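Local structure of malic enzyme (Entamoeba histolytica, 3NV9) at residues A[27-32]-A[348-353]; A[20-25]-A[334-339]. The protein probably catalyses the NAD(P)-dependent oxidative decarboxylation of malate to pyruvate. All blocks are in the same frame, centred on the assembly; numbering follows the deposited sequence.

Contact 1: residues A[27-32]-A[348-353]; sequences AKTQFY and TGRGDF. With NA (sodium ion), chain J; SO4 (sulfate ion), chain D.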
ATOM      1  N   ALA A  27      10.187  20.131 -27.531  1.00 24.15           N
ATOM      2  CA  ALA A  27       9.370  19.025 -28.068  1.00 23.48           C
ATOM      3  C   ALA A  27       9.594  17.727 -27.334  1.00 22.32           C
ATOM      4  O   ALA A  27       8.648  16.988 -27.156  1.00 22.49           O
ATOM      5  CB  ALA A  27       9.558  18.799 -29.569  1.00 23.24           C
ATOM      6  N   LYS A  28      10.803  17.453 -26.871  1.00 21.46           N
ATOM      7  CA  LYS A  28      10.980  16.292 -25.987  1.00 20.89           C
ATOM      8  C   LYS A  28      10.180  16.410 -24.702  1.00 20.85           C
ATOM      9  O   LYS A  28       9.631  15.408 -24.209  1.00 20.62           O
ATOM     10  CB  LYS A  28      12.435  16.093 -25.630  1.00 20.86           C
ATOM     11  CG  LYS A  28      13.239  15.527 -26.799  1.00 23.36           C
ATOM     12  CD  LYS A  28      14.759  15.814 -26.646  1.00 24.76           C
ATOM     13  CE  LYS A  28      15.371  14.967 -25.529  1.00 26.42           C
ATOM     14  NZ  LYS A  28      16.859  15.100 -25.520  1.00 28.61           N
ATOM     15  N   THR A  29      10.122  17.625 -24.154  1.00 20.69           N
ATOM     16  CA  THR A  29       9.456  17.862 -22.891  1.00 20.34           C
ATOM     17  C   THR A  29       7.946  17.597 -23.109  1.00 20.74           C
ATOM     18  O   THR A  29       7.335  16.796 -22.413  1.00 21.73           O
ATOM     19  CB  THR A  29       9.806  19.278 -22.330  1.00 19.79           C
ATOM     20  OG1 THR A  29      11.235  19.471 -22.366  1.00 19.70           O
ATOM     21  CG2 THR A  29       9.373  19.455 -20.852  1.00 20.05           C
ATOM     22  N   GLN A  30       7.386  18.248 -24.120  1.00 21.84           N
ATOM     23  CA  GLN A  30       5.988  18.139 -24.496  1.00 21.69           C
ATOM     24  C   GLN A  30       5.630  16.710 -24.903  1.00 21.94           C
ATOM     25  O   GLN A  30       4.573  16.229 -24.512  1.00 23.02           O
ATOM     26  CB  GLN A  30       5.676  19.143 -25.597  1.00 21.62           C
ATOM     27  CG  GLN A  30       5.469  20.618 -25.042  1.00 23.55           C
ATOM     28  CD  GLN A  30       4.299  20.684 -24.031  1.00 24.76           C
ATOM     29  OE1 GLN A  30       3.222  20.194 -24.339  1.00 25.65           O
ATOM     30  NE2 GLN A  30       4.547  21.188 -22.798  1.00 14.79           N
ATOM     31  N   PHE A  31       6.505  16.010 -25.632  1.00 21.59           N
ATOM     32  CA  PHE A  31       6.221  14.589 -25.978  1.00 21.20           C
ATOM     33  C   PHE A  31       6.025  13.727 -24.704  1.00 21.27           C
ATOM     34  O   PHE A  31       4.972  13.035 -24.556  1.00 21.69           O
ATOM     35  CB  PHE A  31       7.294  13.973 -26.867  1.00 20.34           C
ATOM     36  CG  PHE A  31       7.198  12.458 -26.987  1.00 22.95           C
ATOM     37  CD1 PHE A  31       6.213  11.869 -27.789  1.00 22.31           C
ATOM     38  CD2 PHE A  31       8.082  11.629 -26.285  1.00 22.88           C
ATOM     39  CE1 PHE A  31       6.101  10.456 -27.885  1.00 24.85           C
ATOM     40  CE2 PHE A  31       8.004  10.222 -26.396  1.00 23.86           C
ATOM     41  CZ  PHE A  31       7.009   9.631 -27.191  1.00 22.66           C
ATOM     42  N   TYR A  32       6.996  13.806 -23.789  1.00 20.36           N
ATOM     43  CA  TYR A  32       6.944  13.042 -22.568  1.00 20.73           C
ATOM     44  C   TYR A  32       5.839  13.465 -21.637  1.00 21.47           C
ATOM     45  O   TYR A  32       5.219  12.606 -21.020  1.00 22.89           O
ATOM     46  CB  TYR A  32       8.282  12.992 -21.863  1.00 20.05           C
ATOM     47  CG  TYR A  32       9.249  12.047 -22.555  1.00 20.30           C
ATOM     48  CD1 TYR A  32       8.953  10.682 -22.699  1.00 16.11           C
ATOM     49  CD2 TYR A  32      10.446  12.512 -23.079  1.00 18.13           C
ATOM     50  CE1 TYR A  32       9.815   9.836 -23.345  1.00 16.82           C
ATOM     51  CE2 TYR A  32      11.316  11.656 -23.724  1.00 16.92           C
ATOM     52  CZ  TYR A  32      11.005  10.342 -23.845  1.00 19.10           C
ATOM     53  OH  TYR A  32      11.896   9.517 -24.486  1.00 23.27           O
ATOM     54  N   THR A 348      21.433  16.585 -15.854  1.00 23.42           N
ATOM     55  CA  THR A 348      20.094  17.012 -15.439  1.00 23.10           C
ATOM     56  C   THR A 348      19.416  15.894 -14.653  1.00 22.96           C
ATOM     57  O   THR A 348      19.973  14.810 -14.458  1.00 23.71           O
ATOM     58  CB  THR A 348      19.176  17.450 -16.658  1.00 23.38           C
ATOM     59  OG1 THR A 348      18.613  16.325 -17.300  1.00 19.85           O
ATOM     60  CG2 THR A 348      19.906  18.244 -17.685  1.00 24.54           C
ATOM     61  N   GLY A 349      18.204  16.166 -14.211  1.00 23.36           N
ATOM     62  CA  GLY A 349      17.364  15.182 -13.539  1.00 23.49           C
ATOM     63  C   GLY A 349      16.614  14.259 -14.480  1.00 22.75           C
ATOM     64  O   GLY A 349      15.971  13.331 -14.032  1.00 24.97           O
ATOM     65  N   ARG A 350      16.733  14.465 -15.777  1.00 22.72           N
ATOM     66  CA  ARG A 350      15.914  13.762 -16.777  1.00 23.20           C
ATOM     67  C   ARG A 350      16.619  12.598 -17.466  1.00 23.65           C
ATOM     68  O   ARG A 350      17.811  12.682 -17.759  1.00 24.28           O
ATOM     69  CB  ARG A 350      15.450  14.765 -17.855  1.00 22.35           C
ATOM     70  CG  ARG A 350      14.565  15.828 -17.309  1.00 20.69           C
ATOM     71  CD  ARG A 350      14.334  17.015 -18.244  1.00 19.91           C
ATOM     72  NE  ARG A 350      13.816  16.589 -19.535  1.00 22.37           N
ATOM     73  CZ  ARG A 350      13.156  17.371 -20.395  1.00 22.90           C
ATOM     74  NH1 ARG A 350      12.850  18.638 -20.089  1.00 21.42           N
ATOM     75  NH2 ARG A 350      12.731  16.858 -21.543  1.00 21.59           N
ATOM     76  N   GLY A 351      15.877  11.538 -17.796  1.00 23.39           N
ATOM     77  CA  GLY A 351      16.439  10.439 -18.594  1.00 22.05           C
ATOM     78  C   GLY A 351      16.415  10.629 -20.094  1.00 22.32           C
ATOM     79  O   GLY A 351      16.784   9.725 -20.840  1.00 20.84           O
ATOM     80  N   ASP A 352      15.952  11.800 -20.568  1.00 22.68           N
ATOM     81  CA  ASP A 352      15.964  12.050 -21.995  1.00 22.11           C
ATOM     82  C   ASP A 352      17.141  12.903 -22.448  1.00 22.78           C
ATOM     83  O   ASP A 352      17.248  13.243 -23.663  1.00 22.91           O
ATOM     84  CB  ASP A 352      14.621  12.568 -22.516  1.00 21.29           C
ATOM     85  CG  ASP A 352      14.219  13.906 -21.906  1.00 20.71           C
ATOM     86  OD1 ASP A 352      14.404  14.174 -20.699  1.00 17.37           O
ATOM     87  OD2 ASP A 352      13.634  14.683 -22.663  1.00 18.78           O
ATOM     88  N   PHE A 353      18.011  13.225 -21.491  1.00 21.89           N
ATOM     89  CA  PHE A 353      19.304  13.880 -21.749  1.00 22.68           C
ATOM     90  C   PHE A 353      20.362  13.016 -21.145  1.00 23.12           C
ATOM     91  O   PHE A 353      20.073  12.277 -20.228  1.00 23.48           O
ATOM     92  CB  PHE A 353      19.394  15.279 -21.105  1.00 22.35           C
ATOM     93  CG  PHE A 353      18.456  16.262 -21.712  1.00 23.69           C
ATOM     94  CD1 PHE A 353      18.556  16.594 -23.055  1.00 23.51           C
ATOM     95  CD2 PHE A 353      17.423  16.831 -20.949  1.00 27.23           C
ATOM     96  CE1 PHE A 353      17.607  17.489 -23.671  1.00 27.16           C
ATOM     97  CE2 PHE A 353      16.471  17.752 -21.536  1.00 26.26           C
ATOM     98  CZ  PHE A 353      16.585  18.086 -22.905  1.00 25.99           C
TER
HETATM   99 NA    NA J 495      20.127  14.129 -17.636  1.00 28.96          NA
HETATM  100  S   SO4 D 489       2.327  21.506 -19.715  1.00 46.23           S
HETATM  101  O1  SO4 D 489       3.649  22.024 -19.445  1.00 44.55           O
HETATM  102  O2  SO4 D 489       2.194  20.295 -18.868  1.00 44.54           O
HETATM  103  O3  SO4 D 489       1.280  22.453 -19.328  1.00 47.56           O
HETATM  104  O4  SO4 D 489       2.206  21.233 -21.146  1.00 44.96           O
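The loop that leaves strand 345-348, at the outer edge of the Rossmann-type sheet, meets the flank of helix 21-43, near the N terminus, and Arg-350 reaches across to Thr-29. Its guanidinium group approaches end-on, NH1 and NH2 both donating to the single hydroxyl oxygen: NH1 lies 2.9 Å from Thr-29 OG1, with OG1 almost exactly in the guanidinium plane. The same group is gripped side-on within its own loop, where NE donates to OD1 of Asp-352 and NH2 forms a salt bridge to OD2 at 2.6 Å, each carboxylate oxygen using its syn lone pair. The ring of Phe-353 covers one guanidinium face, its CE2 3.5 Å above the plane. A bend at chi3 (71°) carries Lys-28 over the loop, and NZ donates to the backbone O of Asp-352 at 2.7 Å, tilted 32° from the carbonyl plane. On the way, CE of Lys-28 passes 3.4 Å from Asp-352 OD2, while CE2 of Tyr-32 rests 3.6 Å from Asp-352 CB, the ring and carboxylate planes nearly perpendicular. Behind this surface the loop is shaped by an ST turn, in which Thr-348 OG1 accepts from Arg-350 N, and by a sodium ion bound by Thr-348 OG1, Arg-350 O and Pro-354 O. Lys-28 NZ also forms a salt bridge with Glu-12, and Asn-62 of the second subunit packs on Asp-352. With Asp-352 and Thr-29 both lying at the edge of the guanidinium group, its rotation should be strongly restricted. The carboxylate is paired with Arg-350, and NZ of Lys-28 stands 4.3 Å from Asp-352 OD2, beyond a salt bridge; together they would probably favour its ionised form in this buried interface.

Contact 2: residues A[20-25]-A[334-339]; sequences SQEQRA and YPYEAK. With SO4 (sulfate ion), chain F.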
ATOM      1  N   SER A  20      15.107  23.416 -34.566  1.00 34.91           N
ATOM      2  CA  SER A  20      16.167  24.058 -33.834  1.00 35.70           C
ATOM      3  C   SER A  20      16.381  23.326 -32.510  1.00 35.57           C
ATOM      4  O   SER A  20      15.513  22.558 -32.042  1.00 36.07           O
ATOM      5  CB  SER A  20      15.804  25.520 -33.565  1.00 35.85           C
ATOM      6  OG  SER A  20      14.617  25.592 -32.801  1.00 37.32           O
ATOM      7  N   GLN A  21      17.527  23.585 -31.905  1.00 34.64           N
ATOM      8  CA  GLN A  21      17.873  23.015 -30.639  1.00 34.20           C
ATOM      9  C   GLN A  21      16.829  23.324 -29.554  1.00 33.82           C
ATOM     10  O   GLN A  21      16.468  22.436 -28.775  1.00 33.09           O
ATOM     11  CB  GLN A  21      19.278  23.449 -30.260  1.00 34.33           C
ATOM     12  CG  GLN A  21      20.339  22.652 -31.046  1.00 37.10           C
ATOM     13  CD  GLN A  21      21.137  21.668 -30.197  1.00 43.44           C
ATOM     14  OE1 GLN A  21      22.354  21.865 -30.063  1.00 48.10           O
ATOM     15  NE2 GLN A  21      20.483  20.616 -29.614  1.00 38.97           N
ATOM     16  N   GLU A  22      16.365  24.571 -29.518  1.00 32.46           N
ATOM     17  CA  GLU A  22      15.290  24.972 -28.637  1.00 32.00           C
ATOM     18  C   GLU A  22      14.003  24.166 -28.881  1.00 30.42           C
ATOM     19  O   GLU A  22      13.517  23.476 -27.997  1.00 30.51           O
ATOM     20  CB  GLU A  22      15.055  26.488 -28.782  1.00 32.52           C
ATOM     21  CG  GLU A  22      13.800  27.002 -28.115  1.00 34.61           C
ATOM     22  CD  GLU A  22      13.773  28.502 -28.071  1.00 42.15           C
ATOM     23  OE1 GLU A  22      12.813  29.100 -28.600  1.00 43.43           O
ATOM     24  OE2 GLU A  22      14.730  29.104 -27.517  1.00 45.86           O
ATOM     25  N   GLN A  23      13.475  24.234 -30.090  1.00 29.60           N
ATOM     26  CA  GLN A  23      12.359  23.394 -30.488  1.00 28.88           C
ATOM     27  C   GLN A  23      12.541  21.914 -30.090  1.00 28.28           C
ATOM     28  O   GLN A  23      11.609  21.298 -29.546  1.00 27.70           O
ATOM     29  CB  GLN A  23      12.079  23.481 -31.997  1.00 29.64           C
ATOM     30  CG  GLN A  23      11.534  24.844 -32.514  1.00 29.72           C
ATOM     31  CD  GLN A  23      11.471  24.879 -34.074  1.00 30.57           C
ATOM     32  OE1 GLN A  23      12.446  24.525 -34.714  1.00 27.68           O
ATOM     33  NE2 GLN A  23      10.302  25.247 -34.657  1.00 24.48           N
ATOM     34  N   ARG A  24      13.707  21.347 -30.382  1.00 27.26           N
ATOM     35  CA  ARG A  24      13.956  19.941 -30.108  1.00 26.25           C
ATOM     36  C   ARG A  24      13.839  19.671 -28.591  1.00 25.59           C
ATOM     37  O   ARG A  24      13.099  18.765 -28.182  1.00 24.25           O
ATOM     38  CB  ARG A  24      15.286  19.475 -30.740  1.00 26.27           C
ATOM     39  CG  ARG A  24      15.860  18.162 -30.171  1.00 28.49           C
ATOM     40  CD  ARG A  24      17.104  17.655 -30.955  1.00 29.10           C
ATOM     41  NE  ARG A  24      16.784  17.523 -32.362  1.00 32.57           N
ATOM     42  CZ  ARG A  24      16.515  16.367 -32.963  1.00 35.58           C
ATOM     43  NH1 ARG A  24      16.537  15.219 -32.290  1.00 34.77           N
ATOM     44  NH2 ARG A  24      16.213  16.361 -34.248  1.00 37.57           N
ATOM     45  N   ALA A  25      14.506  20.489 -27.766  1.00 25.20           N
ATOM     46  CA  ALA A  25      14.385  20.375 -26.305  1.00 25.58           C
ATOM     47  C   ALA A  25      12.953  20.531 -25.796  1.00 25.69           C
ATOM     48  O   ALA A  25      12.490  19.773 -24.934  1.00 25.25           O
ATOM     49  CB  ALA A  25      15.337  21.348 -25.563  1.00 25.63           C
ATOM     50  N   TYR A 334      19.120  24.198 -20.492  1.00 25.28           N
ATOM     51  CA  TYR A 334      19.201  22.917 -21.194  1.00 26.03           C
ATOM     52  C   TYR A 334      20.660  22.583 -21.522  1.00 26.63           C
ATOM     53  O   TYR A 334      21.478  23.478 -21.690  1.00 27.39           O
ATOM     54  CB  TYR A 334      18.361  22.893 -22.492  1.00 24.76           C
ATOM     55  CG  TYR A 334      16.852  22.751 -22.318  1.00 24.24           C
ATOM     56  CD1 TYR A 334      15.994  23.830 -22.615  1.00 21.61           C
ATOM     57  CD2 TYR A 334      16.271  21.523 -21.906  1.00 25.40           C
ATOM     58  CE1 TYR A 334      14.617  23.719 -22.508  1.00 19.95           C
ATOM     59  CE2 TYR A 334      14.869  21.374 -21.784  1.00 22.02           C
ATOM     60  CZ  TYR A 334      14.059  22.490 -22.096  1.00 22.72           C
ATOM     61  OH  TYR A 334      12.708  22.387 -22.027  1.00 22.64           O
ATOM     62  N   PRO A 335      20.982  21.287 -21.605  1.00 27.23           N
ATOM     63  CA  PRO A 335      22.348  20.830 -21.920  1.00 27.20           C
ATOM     64  C   PRO A 335      22.985  21.537 -23.122  1.00 27.19           C
ATOM     65  O   PRO A 335      24.136  21.962 -23.016  1.00 28.42           O
ATOM     66  CB  PRO A 335      22.158  19.321 -22.215  1.00 26.51           C
ATOM     67  CG  PRO A 335      20.967  18.923 -21.317  1.00 27.54           C
ATOM     68  CD  PRO A 335      20.109  20.187 -21.129  1.00 27.16           C
ATOM     69  N   TYR A 336      22.293  21.660 -24.260  1.00 27.46           N
ATOM     70  CA  TYR A 336      22.929  22.274 -25.453  1.00 28.28           C
ATOM     71  C   TYR A 336      23.274  23.756 -25.192  1.00 29.02           C
ATOM     72  O   TYR A 336      24.234  24.292 -25.790  1.00 29.49           O
ATOM     73  CB  TYR A 336      22.024  22.202 -26.703  1.00 28.28           C
ATOM     74  CG  TYR A 336      20.968  23.304 -26.766  1.00 27.17           C
ATOM     75  CD1 TYR A 336      21.218  24.521 -27.418  1.00 26.19           C
ATOM     76  CD2 TYR A 336      19.741  23.128 -26.154  1.00 27.32           C
ATOM     77  CE1 TYR A 336      20.240  25.559 -27.471  1.00 26.40           C
ATOM     78  CE2 TYR A 336      18.758  24.131 -26.188  1.00 28.13           C
ATOM     79  CZ  TYR A 336      19.000  25.340 -26.848  1.00 28.10           C
ATOM     80  OH  TYR A 336      18.014  26.291 -26.825  1.00 25.71           O
ATOM     81  N   GLU A 337      22.491  24.414 -24.329  1.00 29.12           N
ATOM     82  CA  GLU A 337      22.771  25.847 -23.977  1.00 30.16           C
ATOM     83  C   GLU A 337      24.007  25.894 -23.116  1.00 31.41           C
ATOM     84  O   GLU A 337      24.862  26.727 -23.355  1.00 31.22           O
ATOM     85  CB  GLU A 337      21.643  26.513 -23.191  1.00 28.71           C
ATOM     86  CG  GLU A 337      20.318  26.542 -23.886  1.00 27.12           C
ATOM     87  CD  GLU A 337      19.263  27.228 -23.036  1.00 30.34           C
ATOM     88  OE1 GLU A 337      18.544  26.493 -22.295  1.00 28.19           O
ATOM     89  OE2 GLU A 337      19.178  28.496 -23.082  1.00 28.88           O
ATOM     90  N   ALA A 338      24.086  24.993 -22.111  1.00 32.02           N
ATOM     91  CA  ALA A 338      25.286  24.859 -21.256  1.00 33.11           C
ATOM     92  C   ALA A 338      26.553  24.430 -22.028  1.00 33.66           C
ATOM     93  O   ALA A 338      27.642  24.913 -21.738  1.00 34.99           O
ATOM     94  CB  ALA A 338      25.029  23.924 -20.027  1.00 32.50           C
ATOM     95  N   LYS A 339      26.402  23.558 -23.019  1.00 34.92           N
ATOM     96  CA  LYS A 339      27.535  23.160 -23.888  1.00 35.42           C
ATOM     97  C   LYS A 339      28.041  24.335 -24.752  1.00 36.09           C
ATOM     98  O   LYS A 339      29.248  24.588 -24.840  1.00 35.75           O
ATOM     99  CB  LYS A 339      27.163  21.951 -24.752  1.00 34.81           C
ATOM    100  CG  LYS A 339      27.143  20.606 -24.004  1.00 36.17           C
ATOM    101  CD  LYS A 339      28.537  19.954 -23.914  1.00 40.67           C
ATOM    102  CE  LYS A 339      28.580  18.856 -22.825  1.00 38.44           C
ATOM    103  NZ  LYS A 339      27.938  17.586 -23.323  1.00 39.57           N
TER
HETATM  104  S   SO4 F 491      20.323  26.140 -33.368  1.00 63.98           S
HETATM  105  O1  SO4 F 491      21.620  26.108 -34.059  1.00 62.76           O
HETATM  106  O2  SO4 F 491      19.635  24.911 -33.749  1.00 62.60           O
HETATM  107  O3  SO4 F 491      20.535  26.243 -31.914  1.00 65.51           O
HETATM  108  O4  SO4 F 491      19.518  27.315 -33.726  1.00 63.26           O
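Tyr-336 places CG between its backbone N and carbonyl carbon (chi1 82°), which turns its ring toward the first turn of helix 21-43, while the chain of Gln-21, bent at chi2 (-110°), folds its amide back against that tyrosine. The two side chains run past each other in opposite directions. CB of Gln-21 sits 3.6 Å from the centroid of the Tyr-336 ring, a CH-pi contact over the face, and OE1 of Gln-21 comes 3.4 Å from Tyr-336 CB. Further along the ring, Tyr-336 OH reaches CA of Glu-22 at 3.5 Å; CG of Glu-337 lies against the opposite face, toward its rim. One turn later the methyl group of Ala-25 stands almost exactly above the centre of the Tyr-334 ring, 3.6 Å from CB to the centroid, in a second CH-pi contact. No hydrogen bond crosses between the segments, so dispersion and shape carry the join. Ser-20 and Gln-23 form a capping box that starts helix 21-43; where helix 335-340 begins, Tyr-334 N donates to Glu-337 OE1. The two short helical segments run roughly antiparallel, at 146°, with helix 335-340 lying between helix 21-43 and strand 345-348, on which Ala-338 packs through Val-346.

From the N terminus, helix 21-43 supplies first the 20-25 half of contact 2 and then the 27-32 half of contact 1; some 300 residues later the chain returns through 334-339 and finally 348-353. The segments alternate, so the two long loops cross, each closing over both the N-terminal malic enzyme region and most of the NAD-binding one. Successive parts of one helix thus meet helix 335-340 and the loop after strand 345-348. The contact centres lie about 11 Å apart and merge at Tyr-334, which packs on Phe-353 and probably makes a weak hydrogen bond between its OH and Thr-29 OG1, joining the surface contact to the buried one.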